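Local structure of ribonucleoside-diphosphate reductase small chain 2 (Saccharomyces cerevisiae, 1JK0) at residues Trp57-Asp67 / Met206-Ile216; Lys79-Ile90 / Tyr131-Phe139. The protein serves as a small subunit of ribonucleotide reductase, which makes deoxyribonucleotides, and is required for its partner small chain to fold and to assemble with the large subunits. All coordinates share one frame; numbering follows the deposited sequence.

Both contacts belong to the mostly helical, ferritin-like bundle of the small subunit and lie on the same side of the chain's centre, with their own centres about 13 Å apart. Along the chain contact 2 is nested inside contact 1: the loop 57-67 comes first, then helix 78-89, helix 111-138 and finally the start of helix 207-232. Helix 111-138 sits between the other parts, meeting helix 78-89 in contact 2 and the residues of contact 1 through M134, which packs on L64 and L209. I216 of contact 1 also packs against Y131, the predicted active-site tyrosine, so residues of both contacts form part of the surroundings of that residue.

Contact 1: Trp57-Asp67 / Met206-Ile216; sequences WTAEEIELAKD and MPGLAMANRNI
W57-D67 runs antiparallel to the opening turns of helix 207-232, W57 beside N215 at one end and D67 beside M206 at the other, with the CA atoms of L64 and G208 5.2 Å apart between them. This is an irregular loop laid over a helix of the ferritin-like bundle. W57 packs its indole on N215: ND2 sits 3.5 Å above the ring plane, over its centre, with the amide turned 45° from the indole. N215 CB covers the same ring nearer CZ2, at 3.4 Å, while I216 CG1 meets its edge. W57 NE1 is taken by D219, and Y127 of helix 111-138 also meets the ring. In the middle, I62 points at the helix with a fully extended chain (chi2 180°) that carries CD1 to 3.4 Å from A212 CB; M211 SD lies near E61 O and, more loosely, I62 CG1. G208 has no side chain, and its backbone passes close under the loop, its CA making a weak CA-H...O contact of 3.5 Å with E63 O. M206 holds the N-cap position, and D67 reaches in beside it. With CG anti to the backbone N (chi1 -179°), the carboxylate is swung toward the helix start, whose N-H groups would probably help stabilise its charge. There G208 N donates to D67 OD1 at 2.7 Å, approaching from well above the carboxylate plane.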
loop_
_atom_site.group_PDB
_atom_site.type_symbol
_atom_site.label_atom_id
_atom_site.label_comp_id
_atom_site.label_asym_id
_atom_site.label_seq_id
_atom_site.Cartn_x
_atom_site.Cartn_y
_atom_site.Cartn_z
ATOM N N TRP B 57 -12.473 5.922 8.431
ATOM C CA TRP B 57 -12.567 6.313 9.833
ATOM C C TRP B 57 -11.413 5.656 10.603
ATOM O O TRP B 57 -10.742 4.743 10.096
ATOM C CB TRP B 57 -13.912 5.883 10.430
ATOM C CG TRP B 57 -14.205 4.410 10.308
ATOM C CD1 TRP B 57 -14.616 3.739 9.187
ATOM C CD2 TRP B 57 -14.084 3.422 11.347
ATOM N NE1 TRP B 57 -14.760 2.398 9.467
ATOM C CE2 TRP B 57 -14.443 2.179 10.783
ATOM C CE3 TRP B 57 -13.706 3.471 12.700
ATOM C CZ2 TRP B 57 -14.441 0.989 11.530
ATOM C CZ3 TRP B 57 -13.702 2.296 13.439
ATOM C CH2 TRP B 57 -14.070 1.067 12.852
ATOM N N THR B 58 -11.179 6.112 11.825
ATOM C CA THR B 58 -10.092 5.559 12.618
ATOM C C THR B 58 -10.509 5.225 14.054
ATOM O O THR B 58 -11.616 5.561 14.492
ATOM C CB THR B 58 -8.920 6.534 12.658
ATOM O OG1 THR B 58 -9.345 7.769 13.253
ATOM C CG2 THR B 58 -8.399 6.791 11.234
ATOM N N ALA B 59 -9.637 4.534 14.780
ATOM C CA ALA B 59 -9.930 4.175 16.160
ATOM C C ALA B 59 -10.123 5.460 17.002
ATOM O O ALA B 59 -11.029 5.544 17.843
ATOM C CB ALA B 59 -8.793 3.312 16.715
ATOM N N GLU B 60 -9.285 6.464 16.747
ATOM C CA GLU B 60 -9.368 7.731 17.464
ATOM C C GLU B 60 -10.753 8.356 17.366
ATOM O O GLU B 60 -11.200 9.016 18.292
ATOM C CB GLU B 60 -8.345 8.739 16.927
ATOM C CG GLU B 60 -6.894 8.494 17.326
ATOM C CD GLU B 60 -6.268 7.292 16.642
ATOM O OE1 GLU B 60 -5.086 7.009 16.928
ATOM O OE2 GLU B 60 -6.947 6.632 15.819
ATOM N N GLU B 61 -11.427 8.165 16.239
ATOM C CA GLU B 61 -12.762 8.731 16.051
ATOM C C GLU B 61 -13.802 7.989 16.873
ATOM O O GLU B 61 -15.002 8.248 16.761
ATOM C CB GLU B 61 -13.153 8.715 14.562
ATOM C CG GLU B 61 -12.566 9.883 13.780
ATOM C CD GLU B 61 -13.017 9.946 12.331
ATOM O OE1 GLU B 61 -12.888 11.035 11.731
ATOM O OE2 GLU B 61 -13.489 8.929 11.780
ATOM N N ILE B 62 -13.324 7.067 17.706
ATOM C CA ILE B 62 -14.186 6.272 18.567
ATOM C C ILE B 62 -13.873 6.516 20.031
ATOM O O ILE B 62 -12.711 6.476 20.438
ATOM C CB ILE B 62 -14.017 4.778 18.281
ATOM C CG1 ILE B 62 -14.685 4.435 16.953
ATOM C CG2 ILE B 62 -14.614 3.955 19.410
ATOM C CD1 ILE B 62 -14.573 2.978 16.564
ATOM N N GLU B 63 -14.918 6.766 20.816
ATOM C CA GLU B 63 -14.778 7.012 22.248
ATOM C C GLU B 63 -15.226 5.816 23.100
ATOM O O GLU B 63 -16.397 5.432 23.096
ATOM C CB GLU B 63 -15.592 8.240 22.655
ATOM C CG GLU B 63 -15.361 8.646 24.089
ATOM C CD GLU B 63 -13.944 9.121 24.319
ATOM O OE1 GLU B 63 -13.660 10.304 24.037
ATOM O OE2 GLU B 63 -13.109 8.305 24.763
ATOM N N LEU B 64 -14.290 5.223 23.827
ATOM C CA LEU B 64 -14.622 4.098 24.685
ATOM C C LEU B 64 -14.687 4.585 26.120
ATOM O O LEU B 64 -15.138 3.868 27.012
ATOM C CB LEU B 64 -13.572 3.002 24.574
ATOM C CG LEU B 64 -13.493 2.269 23.245
ATOM C CD1 LEU B 64 -12.530 1.097 23.407
ATOM C CD2 LEU B 64 -14.882 1.788 22.834
ATOM N N ALA B 65 -14.205 5.800 26.343
ATOM C CA ALA B 65 -14.239 6.364 27.678
ATOM C C ALA B 65 -15.716 6.524 27.963
ATOM O O ALA B 65 -16.507 6.705 27.038
ATOM C CB ALA B 65 -13.537 7.723 27.703
ATOM N N LYS B 66 -16.095 6.448 29.230
ATOM C CA LYS B 66 -17.498 6.586 29.574
ATOM C C LYS B 66 -18.356 5.666 28.709
ATOM O O LYS B 66 -19.501 5.979 28.382
ATOM C CB LYS B 66 -17.944 8.044 29.408
ATOM C CG LYS B 66 -17.644 8.932 30.618
ATOM C CD LYS B 66 -18.301 8.383 31.890
ATOM C CE LYS B 66 -19.798 8.160 31.705
ATOM N NZ LYS B 66 -20.427 7.566 32.914
ATOM N N ASP B 67 -17.767 4.540 28.328
ATOM C CA ASP B 67 -18.437 3.517 27.527
ATOM C C ASP B 67 -18.126 2.213 28.253
ATOM O O ASP B 67 -18.818 1.212 28.093
ATOM C CB ASP B 67 -17.866 3.467 26.100
ATOM C CG ASP B 67 -18.554 2.425 25.224
ATOM O OD1 ASP B 67 -19.719 2.642 24.833
ATOM O OD2 ASP B 67 -17.935 1.382 24.928
ATOM N N MET B 206 -23.650 1.250 25.847
ATOM C CA MET B 206 -22.348 1.319 25.170
ATOM C C MET B 206 -22.365 2.016 23.802
ATOM O O MET B 206 -22.389 1.356 22.763
ATOM C CB MET B 206 -21.758 -0.090 24.999
ATOM C CG MET B 206 -21.613 -0.883 26.289
ATOM S SD MET B 206 -20.527 -2.332 26.140
ATOM C CE MET B 206 -21.605 -3.511 25.329
ATOM N N PRO B 207 -22.334 3.361 23.783
ATOM C CA PRO B 207 -22.348 4.121 22.526
ATOM C C PRO B 207 -21.126 3.846 21.658
ATOM O O PRO B 207 -21.191 3.928 20.429
ATOM C CB PRO B 207 -22.380 5.577 22.997
ATOM C CG PRO B 207 -23.038 5.495 24.330
ATOM C CD PRO B 207 -22.392 4.273 24.936
ATOM N N GLY B 208 -20.018 3.525 22.318
ATOM C CA GLY B 208 -18.775 3.253 21.619
ATOM C C GLY B 208 -18.801 1.987 20.793
ATOM O O GLY B 208 -18.834 2.046 19.563
ATOM N N LEU B 209 -18.779 0.838 21.462
ATOM C CA LEU B 209 -18.810 -0.438 20.766
ATOM C C LEU B 209 -19.886 -0.398 19.695
ATOM O O LEU B 209 -19.817 -1.116 18.704
ATOM C CB LEU B 209 -19.107 -1.570 21.751
ATOM C CG LEU B 209 -19.324 -2.952 21.133
ATOM C CD1 LEU B 209 -18.040 -3.434 20.477
ATOM C CD2 LEU B 209 -19.773 -3.925 22.209
ATOM N N ALA B 210 -20.878 0.457 19.907
ATOM C CA ALA B 210 -21.984 0.606 18.977
ATOM C C ALA B 210 -21.544 1.240 17.656
ATOM O O ALA B 210 -21.843 0.702 16.585
ATOM C CB ALA B 210 -23.082 1.433 19.618
ATOM N N MET B 211 -20.838 2.371 17.720
ATOM C CA MET B 211 -20.372 3.048 16.504
ATOM C C MET B 211 -19.341 2.177 15.798
ATOM O O MET B 211 -19.381 2.013 14.574
ATOM C CB MET B 211 -19.742 4.406 16.835
ATOM C CG MET B 211 -19.421 5.267 15.613
ATOM S SD MET B 211 -18.340 6.685 15.999
ATOM C CE MET B 211 -19.536 7.980 16.411
ATOM N N ALA B 212 -18.415 1.622 16.576
ATOM C CA ALA B 212 -17.382 0.754 16.030
ATOM C C ALA B 212 -18.026 -0.418 15.315
ATOM O O ALA B 212 -17.567 -0.824 14.254
ATOM C CB ALA B 212 -16.473 0.248 17.139
ATOM N N ASN B 213 -19.091 -0.962 15.889
ATOM C CA ASN B 213 -19.765 -2.089 15.271
ATOM C C ASN B 213 -20.546 -1.639 14.047
ATOM O O ASN B 213 -20.471 -2.262 12.999
ATOM C CB ASN B 213 -20.711 -2.772 16.257
ATOM C CG ASN B 213 -21.263 -4.085 15.716
ATOM O OD1 ASN B 213 -20.541 -5.079 15.614
ATOM N ND2 ASN B 213 -22.542 -4.088 15.352
ATOM N N ARG B 214 -21.300 -0.557 14.175
ATOM C CA ARG B 214 -22.072 -0.061 13.039
ATOM C C ARG B 214 -21.161 0.068 11.803
ATOM O O ARG B 214 -21.528 -0.352 10.702
ATOM C CB ARG B 214 -22.694 1.298 13.383
ATOM C CG ARG B 214 -23.844 1.735 12.483
ATOM C CD ARG B 214 -24.524 3.042 12.980
ATOM N NE ARG B 214 -24.918 2.980 14.393
ATOM C CZ ARG B 214 -24.204 3.487 15.402
ATOM N NH1 ARG B 214 -23.059 4.113 15.166
ATOM N NH2 ARG B 214 -24.613 3.339 16.656
ATOM N N ASN B 215 -19.966 0.621 12.008
ATOM C CA ASN B 215 -18.989 0.831 10.934
ATOM C C ASN B 215 -18.418 -0.419 10.283
ATOM O O ASN B 215 -18.455 -0.580 9.068
ATOM C CB ASN B 215 -17.799 1.642 11.443
ATOM C CG ASN B 215 -18.163 3.044 11.801
ATOM O OD1 ASN B 215 -19.113 3.607 11.263
ATOM N ND2 ASN B 215 -17.393 3.635 12.697
ATOM N N ILE B 216 -17.832 -1.273 11.109
ATOM C CA ILE B 216 -17.219 -2.497 10.632
ATOM C C ILE B 216 -18.241 -3.271 9.807
ATOM O O ILE B 216 -17.937 -3.773 8.719
ATOM C CB ILE B 216 -16.697 -3.343 11.836
ATOM C CG1 ILE B 216 -15.623 -2.542 12.582
ATOM C CG2 ILE B 216 -16.127 -4.673 11.355
ATOM C CD1 ILE B 216 -15.049 -3.228 13.808
#

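Contact 2: Lys79-Ile90 / Tyr131-Phe139; sequences KTYIGNLLALSI and YSMMVDAFF
The Y131 ring takes S89 CB over one face, 3.8 Å from the ring centroid and 27° off the normal, a CH-pi contact displaced toward the CE2 rim; L86 CD2 approaches the same ring obliquely. At the other end of the contact the F139 ring presents its edge, CE2 and CZ, to K79 O, which lies in the ring plane 3.2 Å from CE2, while L86 CD1 and the backbone of I82 and G83 come at it obliquely. F71 meets F139 from outside the two segments. Between the rings L86 fills the interface: its side chain runs past V135 in the opposite direction and crosses M134 at about a right angle. L86 CD1 lies 3.5 Å from V135 CG2 and 3.6 Å from M134 CB. The I90 side chain lies near V135 and Y131, though the placement of its CD1 is uncertain. S89 has its OG beside the backbone N (chi1 -35°), which turns the hydroxyl back onto its own helix to donate to L85 O at 2.8 Å, nearly along the C=O axis. A glycine here, lacking both CB and hydroxyl, would probably leave that face of Y131 less closely packed and L85 O without its side-chain donor. S132 OG bonds to S128 O within its own helix. The axes of segments 79-89 and 131-138 pass 9.5 Å apart at 145°, a roughly antiparallel packing of the ferritin-like bundle of ribonucleotide reductase small subunits, with Y131, the predicted active-site tyrosine, at one end of the interface.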
loop_
_atom_site.group_PDB
_atom_site.type_symbol
_atom_site.label_atom_id
_atom_site.label_comp_id
_atom_site.label_asym_id
_atom_site.label_seq_id
_atom_site.Cartn_x
_atom_site.Cartn_y
_atom_site.Cartn_z
ATOM N N LYS B 79 -19.922 -10.670 30.046
ATOM C CA LYS B 79 -18.565 -10.146 29.974
ATOM C C LYS B 79 -17.666 -11.200 29.331
ATOM O O LYS B 79 -16.690 -10.884 28.649
ATOM C CB LYS B 79 -18.056 -9.828 31.379
ATOM C CG LYS B 79 -18.774 -8.675 32.055
ATOM C CD LYS B 79 -18.383 -8.567 33.528
ATOM C CE LYS B 79 -18.959 -7.307 34.162
ATOM N NZ LYS B 79 -20.394 -7.110 33.811
ATOM N N THR B 80 -18.010 -12.461 29.558
ATOM C CA THR B 80 -17.246 -13.568 29.011
ATOM C C THR B 80 -17.486 -13.643 27.502
ATOM O O THR B 80 -16.578 -13.963 26.732
ATOM C CB THR B 80 -17.658 -14.894 29.686
ATOM O OG1 THR B 80 -17.627 -14.726 31.110
ATOM C CG2 THR B 80 -16.701 -16.015 29.299
ATOM N N TYR B 81 -18.711 -13.331 27.088
ATOM C CA TYR B 81 -19.089 -13.352 25.679
ATOM C C TYR B 81 -18.192 -12.420 24.884
ATOM O O TYR B 81 -17.347 -12.854 24.099
ATOM C CB TYR B 81 -20.540 -12.899 25.523
ATOM C CG TYR B 81 -21.028 -12.912 24.095
ATOM C CD1 TYR B 81 -20.819 -14.032 23.285
ATOM C CD2 TYR B 81 -21.722 -11.830 23.561
ATOM C CE1 TYR B 81 -21.285 -14.081 21.979
ATOM C CE2 TYR B 81 -22.198 -11.865 22.251
ATOM C CZ TYR B 81 -21.973 -12.997 21.466
ATOM O OH TYR B 81 -22.426 -13.052 20.172
ATOM N N ILE B 82 -18.405 -11.129 25.096
ATOM C CA ILE B 82 -17.633 -10.087 24.450
ATOM C C ILE B 82 -16.162 -10.476 24.440
ATOM O O ILE B 82 -15.453 -10.213 23.476
ATOM C CB ILE B 82 -17.811 -8.765 25.205
ATOM C CG1 ILE B 82 -19.283 -8.356 25.149
ATOM C CG2 ILE B 82 -16.905 -7.694 24.625
ATOM C CD1 ILE B 82 -19.628 -7.174 26.012
ATOM N N GLY B 83 -15.717 -11.111 25.519
ATOM C CA GLY B 83 -14.333 -11.535 25.613
ATOM C C GLY B 83 -13.905 -12.315 24.388
ATOM O O GLY B 83 -12.983 -11.907 23.689
ATOM N N ASN B 84 -14.570 -13.435 24.123
ATOM C CA ASN B 84 -14.242 -14.262 22.962
ATOM C C ASN B 84 -14.510 -13.497 21.661
ATOM O O ASN B 84 -13.694 -13.513 20.737
ATOM C CB ASN B 84 -15.060 -15.562 22.992
ATOM C CG ASN B 84 -14.792 -16.398 24.239
ATOM O OD1 ASN B 84 -13.677 -16.893 24.450
ATOM N ND2 ASN B 84 -15.816 -16.558 25.073
ATOM N N LEU B 85 -15.662 -12.825 21.609
ATOM C CA LEU B 85 -16.086 -12.020 20.457
ATOM C C LEU B 85 -14.927 -11.163 19.962
ATOM O O LEU B 85 -14.644 -11.110 18.766
ATOM C CB LEU B 85 -17.252 -11.116 20.864
ATOM C CG LEU B 85 -18.014 -10.322 19.802
ATOM C CD1 LEU B 85 -17.101 -9.312 19.126
ATOM C CD2 LEU B 85 -18.599 -11.288 18.793
ATOM N N LEU B 86 -14.268 -10.483 20.891
ATOM C CA LEU B 86 -13.132 -9.651 20.548
ATOM C C LEU B 86 -11.960 -10.568 20.264
ATOM O O LEU B 86 -11.337 -10.479 19.215
ATOM C CB LEU B 86 -12.776 -8.705 21.702
ATOM C CG LEU B 86 -13.881 -7.784 22.233
ATOM C CD1 LEU B 86 -13.294 -6.806 23.245
ATOM C CD2 LEU B 86 -14.532 -7.043 21.082
ATOM N N ALA B 87 -11.685 -11.463 21.209
ATOM C CA ALA B 87 -10.576 -12.410 21.102
ATOM C C ALA B 87 -10.537 -13.153 19.772
ATOM O O ALA B 87 -9.464 -13.510 19.287
ATOM C CB ALA B 87 -10.626 -13.403 22.250
ATOM N N LEU B 88 -11.700 -13.399 19.180
ATOM C CA LEU B 88 -11.721 -14.080 17.897
ATOM C C LEU B 88 -11.177 -13.106 16.849
ATOM O O LEU B 88 -10.059 -13.267 16.338
ATOM C CB LEU B 88 -13.153 -14.499 17.546
ATOM C CG LEU B 88 -13.711 -15.627 18.419
ATOM C CD1 LEU B 88 -15.161 -15.897 18.061
ATOM C CD2 LEU B 88 -12.859 -16.885 18.230
ATOM N N SER B 89 -11.978 -12.081 16.569
ATOM C CA SER B 89 -11.665 -11.035 15.602
ATOM C C SER B 89 -10.239 -10.494 15.717
ATOM O O SER B 89 -9.543 -10.304 14.718
ATOM C CB SER B 89 -12.641 -9.882 15.793
ATOM O OG SER B 89 -13.921 -10.356 16.166
ATOM N N ILE B 90 -9.821 -10.232 16.947
ATOM C CA ILE B 90 -8.505 -9.684 17.221
ATOM C C ILE B 90 -7.433 -10.755 17.051
ATOM O O ILE B 90 -7.597 -11.676 16.255
ATOM C CB ILE B 90 -8.476 -9.102 18.657
ATOM C CG1 ILE B 90 -7.204 -8.291 18.898
ATOM C CG2 ILE B 90 -8.568 -10.228 19.665
ATOM C CD1 ILE B 90 -7.159 -7.685 20.298
ATOM N N TYR B 131 -10.583 -3.136 17.981
ATOM C CA TYR B 131 -10.931 -4.330 18.738
ATOM C C TYR B 131 -10.015 -4.434 19.937
ATOM O O TYR B 131 -10.477 -4.576 21.066
ATOM C CB TYR B 131 -10.781 -5.605 17.906
ATOM C CG TYR B 131 -11.908 -5.875 16.942
ATOM C CD1 TYR B 131 -13.226 -5.641 17.301
ATOM C CD2 TYR B 131 -11.652 -6.386 15.674
ATOM C CE1 TYR B 131 -14.269 -5.909 16.419
ATOM C CE2 TYR B 131 -12.685 -6.662 14.785
ATOM C CZ TYR B 131 -13.994 -6.423 15.158
ATOM O OH TYR B 131 -15.028 -6.709 14.280
ATOM N N SER B 132 -8.712 -4.361 19.691
ATOM C CA SER B 132 -7.746 -4.455 20.775
ATOM C C SER B 132 -8.041 -3.437 21.873
ATOM O O SER B 132 -8.087 -3.792 23.047
ATOM C CB SER B 132 -6.326 -4.259 20.244
ATOM O OG SER B 132 -5.930 -5.342 19.415
ATOM N N MET B 133 -8.252 -2.179 21.496
ATOM C CA MET B 133 -8.547 -1.131 22.471
ATOM C C MET B 133 -9.652 -1.542 23.433
ATOM O O MET B 133 -9.593 -1.229 24.618
ATOM C CB MET B 133 -8.979 0.155 21.773
ATOM C CG MET B 133 -8.040 0.619 20.701
ATOM S SD MET B 133 -8.219 2.367 20.460
ATOM C CE MET B 133 -9.949 2.464 20.078
ATOM N N MET B 134 -10.666 -2.228 22.918
ATOM C CA MET B 134 -11.776 -2.669 23.749
ATOM C C MET B 134 -11.263 -3.719 24.729
ATOM O O MET B 134 -11.527 -3.657 25.932
ATOM C CB MET B 134 -12.891 -3.230 22.866
ATOM C CG MET B 134 -13.234 -2.301 21.714
ATOM S SD MET B 134 -14.763 -2.683 20.855
ATOM C CE MET B 134 -15.699 -1.187 21.202
ATOM N N VAL B 135 -10.512 -4.674 24.203
ATOM C CA VAL B 135 -9.921 -5.724 25.015
ATOM C C VAL B 135 -9.085 -5.075 26.134
ATOM O O VAL B 135 -8.975 -5.619 27.231
ATOM C CB VAL B 135 -9.024 -6.649 24.127
ATOM C CG1 VAL B 135 -8.108 -7.497 24.985
ATOM C CG2 VAL B 135 -9.905 -7.541 23.260
ATOM N N ASP B 136 -8.529 -3.895 25.856
ATOM C CA ASP B 136 -7.692 -3.176 26.817
ATOM C C ASP B 136 -8.490 -2.328 27.829
ATOM O O ASP B 136 -8.292 -2.437 29.041
ATOM C CB ASP B 136 -6.700 -2.280 26.058
ATOM C CG ASP B 136 -5.463 -1.940 26.877
ATOM O OD1 ASP B 136 -4.593 -2.824 27.051
ATOM O OD2 ASP B 136 -5.363 -0.787 27.349
ATOM N N ALA B 137 -9.389 -1.484 27.335
ATOM C CA ALA B 137 -10.182 -0.625 28.210
ATOM C C ALA B 137 -11.179 -1.410 29.044
ATOM O O ALA B 137 -11.618 -0.958 30.104
ATOM C CB ALA B 137 -10.919 0.421 27.380
ATOM N N PHE B 138 -11.534 -2.591 28.566
ATOM C CA PHE B 138 -12.507 -3.413 29.261
ATOM C C PHE B 138 -11.892 -4.461 30.167
ATOM O O PHE B 138 -12.011 -4.383 31.388
ATOM C CB PHE B 138 -13.425 -4.087 28.242
ATOM C CG PHE B 138 -14.212 -3.120 27.397
ATOM C CD1 PHE B 138 -15.039 -3.584 26.380
ATOM C CD2 PHE B 138 -14.153 -1.751 27.635
ATOM C CE1 PHE B 138 -15.795 -2.703 25.619
ATOM C CE2 PHE B 138 -14.903 -0.864 26.879
ATOM C CZ PHE B 138 -15.727 -1.342 25.870
ATOM N N PHE B 139 -11.231 -5.440 29.564
ATOM C CA PHE B 139 -10.617 -6.526 30.311
ATOM C C PHE B 139 -9.220 -6.189 30.812
ATOM O O PHE B 139 -8.338 -7.047 30.849
ATOM C CB PHE B 139 -10.576 -7.778 29.439
ATOM C CG PHE B 139 -11.913 -8.151 28.867
ATOM C CD1 PHE B 139 -12.572 -7.298 27.989
ATOM C CD2 PHE B 139 -12.533 -9.338 29.232
ATOM C CE1 PHE B 139 -13.826 -7.617 27.489
ATOM C CE2 PHE B 139 -13.785 -9.668 28.739
ATOM C CZ PHE B 139 -14.434 -8.805 27.865
#